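Local coordinates for protein 2-oxoglutarate carboxylase small subunit (Hydrogenobacter thermophilus, PDB 7KCT) that is a biotin carboxylase-like subunit with an ATP-grasp domain, modelled here with ADP, bicarbonate and a magnesium ion, at residues M434-F439 against E450-V455; E416-S421 against T425-L430; N348-D351 against G355-P358. One frame throughout, in Å; residues are numbered along the deposited sequence.

Contact 1: residues M434-F439 against E450-V455; sequences MKDKDF and EEHPHV
Asp-438 and His-452 meet through one nearly straight hydrogen bond, from His-452 NE2 to Asp-438 OD2 (2.7 Å, 168° at the hydrogen). The oxygen sits at the ring edge, almost in the imidazole plane, while the N-H reaches OD2 on its anti side; carboxylate and ring stand steeply to each other, 81° apart. The first torsion of His-452 sets CG beside its backbone N and sends the ring across to the two acids. The ring's rotation is also fixed from its other nitrogen, since ND1 is hydrogen-bonded to Tyr-448 O, and the Tyr-448 ring stacks on it.

Asp-436 comes to the same imidazole obliquely, with OD2 3.7 Å from His-452 CD2. Its CG is anti to the backbone N (chi1 171°), and OD2 thereby turns back to accept from Phe-439 N at 3.0 Å, from above the carboxylate plane; Tyr-448 OH holds this oxygen too. Nearby, Val-455 CG1 lies 4.5 Å from Asp-436 CB. Both ring nitrogens face acceptors, consistent with a protonated imidazole, which the two nearby acids would probably stabilise. The bond from Phe-439 N marks Asp-436 as the N-cap of helix 437-441; two residues on, Asp-438 forms the His-carboxylate pair with His-452.

Contact 2: residues E416-S421 against T425-L430; sequences ETYEIS and TTIPLL
The flat group of this contact, the Tyr-418 ring, is approached obliquely by Ile-427 CD1. The closer touch is at the root of the side chain, where Tyr-418 CB is 4.1 Å from Ile-427 CD1. The ring then leads away from 425-430, and its hydroxyl is hydrogen-bonded to that of Tyr-366. Pro-369 and Ala-395 also pack against the tyrosine.

Ile-427 CD1 is the shared point of the interface: it lies 3.6 Å from the backbone oxygen Tyr-418 O and 3.7 Å from Ile-420 CD1. The two isoleucine side chains cross at about a right angle and meet by their terminal methyls. With chi2 at 169° the Ile-427 chain is extended, which carries CD1 out to 418-420. Farther along, the branch methyls Ile-420 CG2 and Thr-425 CG2 touch at 4.0 Å. No hydrogen bond crosses between the segments, so apolar packing carries the contact.

Thr-425 divides its two branches between tasks. Chi1 of 79° places OG1 between the backbone N and the carbonyl carbon, where it accepts from Ile-427 N (3.1 Å, 169° at the hydrogen), a capping bond at the start of helix 427-435.

The contact packs that start against strand 419-420, just beyond helix 404-417. Glu-419 makes a salt bridge to Arg-49 of the second subunit. Strand 341-351 lies against both segments through Ile-347, which touches Ile-420 and Ile-427, and strand 419-420 pairs antiparallel with 366-367.

Contact 3: residues N348-D351 against G355-P358; sequences NAED and GFAP
Segments 348-351 and 355-358 run antiparallel, their touching parts 152° apart end to end. Glu-350 and Pro-358 form a non-hydrogen-bonded pair with CA atoms 4.2 Å apart and diverging side chains. The firm backbone bond is Asp-351 N to Ala-357 O (3.0 Å, 160° at the hydrogen). Phe-356 N returns a weak, strongly bent one to Asp-351 O. Two CA-H...O contacts add to the pairing, the shorter from Glu-350 CA to Ala-357 O at 3.3 Å. Ala-349 is the centre of an inverse gamma turn, while Gly-355 and Phe-356 both take positive phi as the chain comes back.

Among the side chains, Glu-350 crosses Phe-356 obliquely, with carboxylate and ring planes 75° apart. OE2 of Glu-350 approaches Phe-356 CD1 at 3.4 Å, while its CG lies 4.0 Å from that same carbon. The first torsion lifts CG between the backbone N and carbonyl carbon, and the chain extends from there. Its carboxylate has three partners: OE2 takes a salt bridge to Arg-241 and a weak bond from Asn-348 ND2, and OE1 is hydrogen-bonded to Ser-392 OG. These partners probably favour the ionised form. Asp-351 OD1 accepts from Lys-353 N, and OD2 makes a salt bridge to Lys-424.

This is the turn end of the beta hairpin formed by strands 341-351 and 357-362. Strand 341-351 also pairs with 244-250 and 393-401, and strand 240-241 brings Arg-241 against Phe-356.

Contact 2 is the buried one, whereas contacts 1 and 3 are partly buried. Their chemistry differs: methyl packing in contact 2, a histidine-carboxylate bond in contact 1, and backbone pairing with a buried glutamate in contact 3. Contacts 1 and 2 share helix 427-435, one at its end and the other at its start, and touch where Val-455 O meets Leu-429 CD1 at 3.4 Å. Contacts 2 and 3 lie closer together, centres about 12 Å apart, and join the sheet to the turn leading into helix 427-435: Thr-426 OG1 is 3.1 Å from Asn-348 N, a probable hydrogen bond. Contacts 1 and 3 do not touch, their nearest atoms being about 8 Å apart.

Contact 1: residues M434-F439 against E450-V455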
loop_
_atom_site.group_PDB
_atom_site.type_symbol
_atom_site.label_atom_id
_atom_site.label_comp_id
_atom_site.label_asym_id
_atom_site.label_seq_id
_atom_site.Cartn_x
_atom_site.Cartn_y
_atom_site.Cartn_z
ATOM N N MET A 434 13.347 -12.394 8.508
ATOM C CA MET A 434 13.697 -10.987 8.429
ATOM C C MET A 434 14.687 -10.588 9.526
ATOM O O MET A 434 15.479 -9.666 9.335
ATOM C CB MET A 434 12.441 -10.116 8.537
ATOM C CG MET A 434 11.410 -10.305 7.413
ATOM S SD MET A 434 12.159 -10.071 5.770
ATOM C CE MET A 434 11.699 -11.557 4.900
ATOM N N LYS A 435 14.677 -11.279 10.665
ATOM C CA LYS A 435 15.640 -11.002 11.732
ATOM C C LYS A 435 16.966 -11.753 11.572
ATOM O O LYS A 435 17.900 -11.545 12.359
ATOM C CB LYS A 435 15.017 -11.382 13.081
ATOM C CG LYS A 435 13.875 -10.520 13.545
ATOM C CD LYS A 435 13.247 -11.221 14.768
ATOM C CE LYS A 435 12.270 -10.324 15.471
ATOM N NZ LYS A 435 11.564 -11.055 16.559
ATOM N N ASP A 436 17.045 -12.684 10.638
ATOM C CA ASP A 436 18.219 -13.533 10.544
ATOM C C ASP A 436 19.398 -12.780 9.921
ATOM O O ASP A 436 19.246 -12.128 8.892
ATOM C CB ASP A 436 17.888 -14.765 9.726
ATOM C CG ASP A 436 19.128 -15.595 9.394
ATOM O OD1 ASP A 436 19.763 -16.084 10.337
ATOM O OD2 ASP A 436 19.445 -15.768 8.190
ATOM N N LYS A 437 20.591 -12.910 10.525
ATOM C CA LYS A 437 21.744 -12.161 10.028
ATOM C C LYS A 437 22.083 -12.540 8.593
ATOM O O LYS A 437 22.441 -11.680 7.800
ATOM C CB LYS A 437 22.993 -12.390 10.872
ATOM C CG LYS A 437 24.208 -11.477 10.616
ATOM C CD LYS A 437 25.426 -12.031 11.395
ATOM C CE LYS A 437 26.484 -10.864 11.548
ATOM N NZ LYS A 437 26.634 -9.984 10.403
ATOM N N ASP A 438 22.073 -13.835 8.253
ATOM C CA ASP A 438 22.397 -14.214 6.883
ATOM C C ASP A 438 21.427 -13.560 5.900
ATOM O O ASP A 438 21.845 -12.931 4.923
ATOM C CB ASP A 438 22.370 -15.728 6.769
ATOM C CG ASP A 438 23.653 -16.388 7.298
ATOM O OD1 ASP A 438 24.628 -15.676 7.638
ATOM O OD2 ASP A 438 23.684 -17.633 7.381
ATOM N N PHE A 439 20.119 -13.664 6.143
ATOM C CA PHE A 439 19.201 -13.044 5.192
ATOM C C PHE A 439 19.472 -11.555 5.060
ATOM O O PHE A 439 19.585 -11.029 3.944
ATOM C CB PHE A 439 17.747 -13.300 5.587
ATOM C CG PHE A 439 16.769 -12.686 4.640
ATOM C CD1 PHE A 439 16.412 -13.331 3.480
ATOM C CD2 PHE A 439 16.219 -11.454 4.898
ATOM C CE1 PHE A 439 15.507 -12.733 2.572
ATOM C CE2 PHE A 439 15.289 -10.864 4.014
ATOM C CZ PHE A 439 14.955 -11.489 2.852
ATOM N N GLU A 450 16.606 -25.365 5.011
ATOM C CA GLU A 450 17.280 -26.532 5.573
ATOM C C GLU A 450 18.528 -26.158 6.374
ATOM O O GLU A 450 18.930 -26.903 7.274
ATOM C CB GLU A 450 17.649 -27.479 4.440
ATOM C CG GLU A 450 16.472 -27.984 3.616
ATOM C CD GLU A 450 16.894 -28.500 2.231
ATOM O OE1 GLU A 450 17.156 -27.680 1.314
ATOM O OE2 GLU A 450 16.977 -29.736 2.064
ATOM N N GLU A 451 19.170 -25.054 6.044
ATOM C CA GLU A 451 20.405 -24.615 6.674
ATOM C C GLU A 451 20.203 -23.617 7.817
ATOM O O GLU A 451 21.191 -23.203 8.435
ATOM C CB GLU A 451 21.305 -23.978 5.625
ATOM C CG GLU A 451 21.728 -24.951 4.502
ATOM C CD GLU A 451 22.551 -24.258 3.428
ATOM O OE1 GLU A 451 22.515 -22.999 3.351
ATOM O OE2 GLU A 451 23.226 -24.992 2.660
ATOM N N HIS A 452 18.968 -23.212 8.115
ATOM C CA HIS A 452 18.700 -22.278 9.209
ATOM C C HIS A 452 17.550 -22.801 10.047
ATOM O O HIS A 452 16.451 -22.232 10.049
ATOM C CB HIS A 452 18.422 -20.875 8.678
ATOM C CG HIS A 452 19.602 -20.257 8.001
ATOM N ND1 HIS A 452 20.042 -20.665 6.759
ATOM C CD2 HIS A 452 20.478 -19.315 8.419
ATOM C CE1 HIS A 452 21.121 -19.980 6.431
ATOM N NE2 HIS A 452 21.398 -19.142 7.413
ATOM N N PRO A 453 17.793 -23.849 10.841
ATOM C CA PRO A 453 16.715 -24.399 11.671
ATOM C C PRO A 453 16.223 -23.405 12.722
ATOM O O PRO A 453 15.097 -23.544 13.222
ATOM C CB PRO A 453 17.367 -25.648 12.297
ATOM C CG PRO A 453 18.809 -25.328 12.379
ATOM C CD PRO A 453 19.106 -24.441 11.167
ATOM N N HIS A 454 17.020 -22.397 13.028
ATOM C CA HIS A 454 16.644 -21.400 14.025
ATOM C C HIS A 454 15.413 -20.575 13.613
ATOM O O HIS A 454 14.725 -20.018 14.481
ATOM C CB HIS A 454 17.820 -20.465 14.270
ATOM C CG HIS A 454 17.613 -19.524 15.406
ATOM N ND1 HIS A 454 17.026 -19.913 16.598
ATOM C CD2 HIS A 454 17.868 -18.200 15.521
ATOM C CE1 HIS A 454 16.959 -18.871 17.407
ATOM N NE2 HIS A 454 17.470 -17.822 16.782
ATOM N N VAL A 455 15.105 -20.486 12.315
ATOM C CA VAL A 455 13.977 -19.634 11.930
ATOM C C VAL A 455 12.674 -20.318 12.273
ATOM O O VAL A 455 11.630 -19.651 12.356
ATOM C CB VAL A 455 14.073 -19.194 10.458
ATOM C CG1 VAL A 455 15.322 -18.375 10.266
ATOM C CG2 VAL A 455 14.047 -20.400 9.556
#

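Contact 2: residues E416-S421 against T425-L430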
loop_
_atom_site.group_PDB
_atom_site.type_symbol
_atom_site.label_atom_id
_atom_site.label_comp_id
_atom_site.label_asym_id
_atom_site.label_seq_id
_atom_site.Cartn_x
_atom_site.Cartn_y
_atom_site.Cartn_z
ATOM N N GLU A 416 5.098 -8.279 11.883
ATOM C CA GLU A 416 4.831 -8.282 13.323
ATOM C C GLU A 416 3.480 -7.673 13.645
ATOM O O GLU A 416 2.937 -7.936 14.716
ATOM C CB GLU A 416 5.957 -7.541 14.025
ATOM C CG GLU A 416 7.220 -8.379 14.235
ATOM C CD GLU A 416 8.413 -7.494 14.612
ATOM O OE1 GLU A 416 8.311 -6.260 14.493
ATOM O OE2 GLU A 416 9.479 -8.027 14.956
ATOM N N THR A 417 2.906 -6.889 12.751
ATOM C CA THR A 417 1.595 -6.302 13.027
ATOM C C THR A 417 0.446 -6.969 12.273
ATOM O O THR A 417 -0.706 -6.604 12.487
ATOM C CB THR A 417 1.609 -4.802 12.729
ATOM O OG1 THR A 417 1.718 -4.572 11.324
ATOM C CG2 THR A 417 2.748 -4.131 13.442
ATOM N N TYR A 418 0.728 -7.978 11.453
ATOM C CA TYR A 418 -0.295 -8.683 10.704
ATOM C C TYR A 418 -0.901 -9.754 11.608
ATOM O O TYR A 418 -0.281 -10.800 11.843
ATOM C CB TYR A 418 0.315 -9.292 9.442
ATOM C CG TYR A 418 -0.635 -9.517 8.268
ATOM C CD1 TYR A 418 -1.975 -9.815 8.451
ATOM C CD2 TYR A 418 -0.165 -9.404 6.962
ATOM C CE1 TYR A 418 -2.824 -10.003 7.362
ATOM C CE2 TYR A 418 -0.984 -9.633 5.872
ATOM C CZ TYR A 418 -2.314 -9.928 6.064
ATOM O OH TYR A 418 -3.118 -10.115 4.942
ATOM N N GLU A 419 -2.130 -9.521 12.073
ATOM C CA GLU A 419 -2.795 -10.437 13.005
ATOM C C GLU A 419 -3.706 -11.382 12.227
ATOM O O GLU A 419 -4.610 -10.917 11.514
ATOM C CB GLU A 419 -3.624 -9.693 14.060
ATOM C CG GLU A 419 -4.253 -10.700 15.091
ATOM C CD GLU A 419 -4.884 -10.060 16.298
ATOM O OE1 GLU A 419 -5.065 -10.757 17.333
ATOM O OE2 GLU A 419 -5.238 -8.887 16.193
ATOM N N ILE A 420 -3.493 -12.700 12.396
ATOM C CA ILE A 420 -4.349 -13.757 11.832
ATOM C C ILE A 420 -4.480 -14.836 12.899
ATOM O O ILE A 420 -3.467 -15.403 13.324
ATOM C CB ILE A 420 -3.793 -14.398 10.541
ATOM C CG1 ILE A 420 -3.505 -13.316 9.488
ATOM C CG2 ILE A 420 -4.780 -15.403 9.907
ATOM C CD1 ILE A 420 -2.924 -13.736 8.157
ATOM N N SER A 421 -5.693 -15.074 13.385
ATOM C CA SER A 421 -5.896 -16.211 14.270
ATOM C C SER A 421 -6.927 -17.142 13.650
ATOM O O SER A 421 -7.732 -16.778 12.776
ATOM C CB SER A 421 -6.352 -15.804 15.697
ATOM O OG SER A 421 -7.696 -15.445 15.650
ATOM N N THR A 425 -0.179 -20.079 10.428
ATOM C CA THR A 425 0.312 -19.457 9.208
ATOM C C THR A 425 1.843 -19.424 9.158
ATOM O O THR A 425 2.476 -19.682 10.124
ATOM C CB THR A 425 -0.237 -17.983 9.007
ATOM O OG1 THR A 425 0.490 -17.078 9.805
ATOM C CG2 THR A 425 -1.688 -17.811 9.224
ATOM N N THR A 426 2.423 -18.890 8.077
ATOM C CA THR A 426 3.858 -18.701 7.953
ATOM C C THR A 426 4.365 -17.427 8.609
ATOM O O THR A 426 5.580 -17.188 8.566
ATOM C CB THR A 426 4.271 -18.655 6.486
ATOM O OG1 THR A 426 3.426 -17.711 5.827
ATOM C CG2 THR A 426 4.097 -19.995 5.832
ATOM N N ILE A 427 3.502 -16.590 9.211
ATOM C CA ILE A 427 3.954 -15.274 9.685
ATOM C C ILE A 427 5.095 -15.392 10.698
ATOM O O ILE A 427 6.123 -14.716 10.524
ATOM C CB ILE A 427 2.767 -14.469 10.223
ATOM C CG1 ILE A 427 1.906 -14.015 9.052
ATOM C CG2 ILE A 427 3.252 -13.283 11.070
ATOM C CD1 ILE A 427 0.542 -13.423 9.461
ATOM N N PRO A 428 4.995 -16.200 11.745
ATOM C CA PRO A 428 6.120 -16.236 12.703
ATOM C C PRO A 428 7.447 -16.680 12.060
ATOM O O PRO A 428 8.514 -16.129 12.377
ATOM C CB PRO A 428 5.652 -17.220 13.777
ATOM C CG PRO A 428 4.110 -17.296 13.631
ATOM C CD PRO A 428 3.845 -17.021 12.171
ATOM N N LEU A 429 7.409 -17.670 11.167
ATOM C CA LEU A 429 8.638 -18.043 10.452
ATOM C C LEU A 429 9.171 -16.878 9.644
ATOM O O LEU A 429 10.376 -16.635 9.606
ATOM C CB LEU A 429 8.370 -19.248 9.549
ATOM C CG LEU A 429 9.450 -19.603 8.535
ATOM C CD1 LEU A 429 10.514 -20.445 9.244
ATOM C CD2 LEU A 429 8.849 -20.334 7.367
ATOM N N LEU A 430 8.288 -16.166 8.935
ATOM C CA LEU A 430 8.760 -15.073 8.104
ATOM C C LEU A 430 9.408 -13.974 8.935
ATOM O O LEU A 430 10.387 -13.334 8.494
ATOM C CB LEU A 430 7.596 -14.533 7.273
ATOM C CG LEU A 430 7.003 -15.552 6.287
ATOM C CD1 LEU A 430 5.664 -15.080 5.772
ATOM C CD2 LEU A 430 7.977 -15.803 5.114
#

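Contact 3: residues N348-D351 against G355-P358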
loop_
_atom_site.group_PDB
_atom_site.type_symbol
_atom_site.label_atom_id
_atom_site.label_comp_id
_atom_site.label_asym_id
_atom_site.label_seq_id
_atom_site.Cartn_x
_atom_site.Cartn_y
_atom_site.Cartn_z
ATOM N N ASN A 348 0.849 -18.006 4.068
ATOM C CA ASN A 348 0.116 -19.224 3.784
ATOM C C ASN A 348 -0.503 -19.761 5.058
ATOM O O ASN A 348 0.037 -19.592 6.162
ATOM C CB ASN A 348 1.019 -20.318 3.177
ATOM C CG ASN A 348 1.688 -19.897 1.893
ATOM O OD1 ASN A 348 1.088 -19.255 1.039
ATOM N ND2 ASN A 348 2.956 -20.276 1.742
ATOM N N ALA A 349 -1.644 -20.412 4.907
ATOM C CA ALA A 349 -2.285 -21.128 6.007
ATOM C C ALA A 349 -1.602 -22.495 6.071
ATOM O O ALA A 349 -2.023 -23.446 5.419
ATOM C CB ALA A 349 -3.789 -21.271 5.779
ATOM N N GLU A 350 -0.446 -22.548 6.747
ATOM C CA GLU A 350 0.254 -23.815 6.926
ATOM C C GLU A 350 1.109 -23.733 8.184
ATOM O O GLU A 350 1.434 -22.644 8.660
ATOM C CB GLU A 350 1.086 -24.195 5.682
ATOM C CG GLU A 350 2.077 -23.227 5.187
ATOM C CD GLU A 350 2.468 -23.480 3.692
ATOM O OE1 GLU A 350 1.678 -24.043 2.878
ATOM O OE2 GLU A 350 3.595 -23.088 3.334
ATOM N N ASP A 351 1.452 -24.905 8.743
ATOM C CA ASP A 351 2.223 -24.922 9.981
ATOM C C ASP A 351 3.669 -25.262 9.671
ATOM O O ASP A 351 3.982 -26.432 9.414
ATOM C CB ASP A 351 1.626 -25.925 10.977
ATOM C CG ASP A 351 2.258 -25.821 12.384
ATOM O OD1 ASP A 351 3.340 -25.192 12.527
ATOM O OD2 ASP A 351 1.698 -26.397 13.346
ATOM N N GLY A 355 6.142 -29.499 9.063
ATOM C CA GLY A 355 6.391 -29.747 7.657
ATOM C C GLY A 355 5.598 -28.877 6.701
ATOM O O GLY A 355 5.379 -29.264 5.546
ATOM N N PHE A 356 5.162 -27.696 7.143
ATOM C CA PHE A 356 4.324 -26.829 6.312
ATOM C C PHE A 356 3.055 -27.540 5.862
ATOM O O PHE A 356 2.578 -27.327 4.747
ATOM C CB PHE A 356 5.069 -26.340 5.072
ATOM C CG PHE A 356 6.212 -25.430 5.354
ATOM C CD1 PHE A 356 6.019 -24.062 5.444
ATOM C CD2 PHE A 356 7.495 -25.938 5.497
ATOM C CE1 PHE A 356 7.081 -23.209 5.679
ATOM C CE2 PHE A 356 8.568 -25.095 5.757
ATOM C CZ PHE A 356 8.363 -23.729 5.847
ATOM N N ALA A 357 2.509 -28.391 6.715
ATOM C CA ALA A 357 1.246 -29.022 6.403
ATOM C C ALA A 357 0.141 -27.969 6.379
ATOM O O ALA A 357 0.112 -27.095 7.248
ATOM C CB ALA A 357 0.919 -30.078 7.452
ATOM N N PRO A 358 -0.782 -28.033 5.421
ATOM C CA PRO A 358 -1.876 -27.041 5.386
ATOM C C PRO A 358 -2.707 -27.002 6.671
ATOM O O PRO A 358 -2.954 -28.027 7.316
ATOM C CB PRO A 358 -2.731 -27.478 4.182
ATOM C CG PRO A 358 -2.072 -28.771 3.629
ATOM C CD PRO A 358 -0.702 -28.851 4.195
#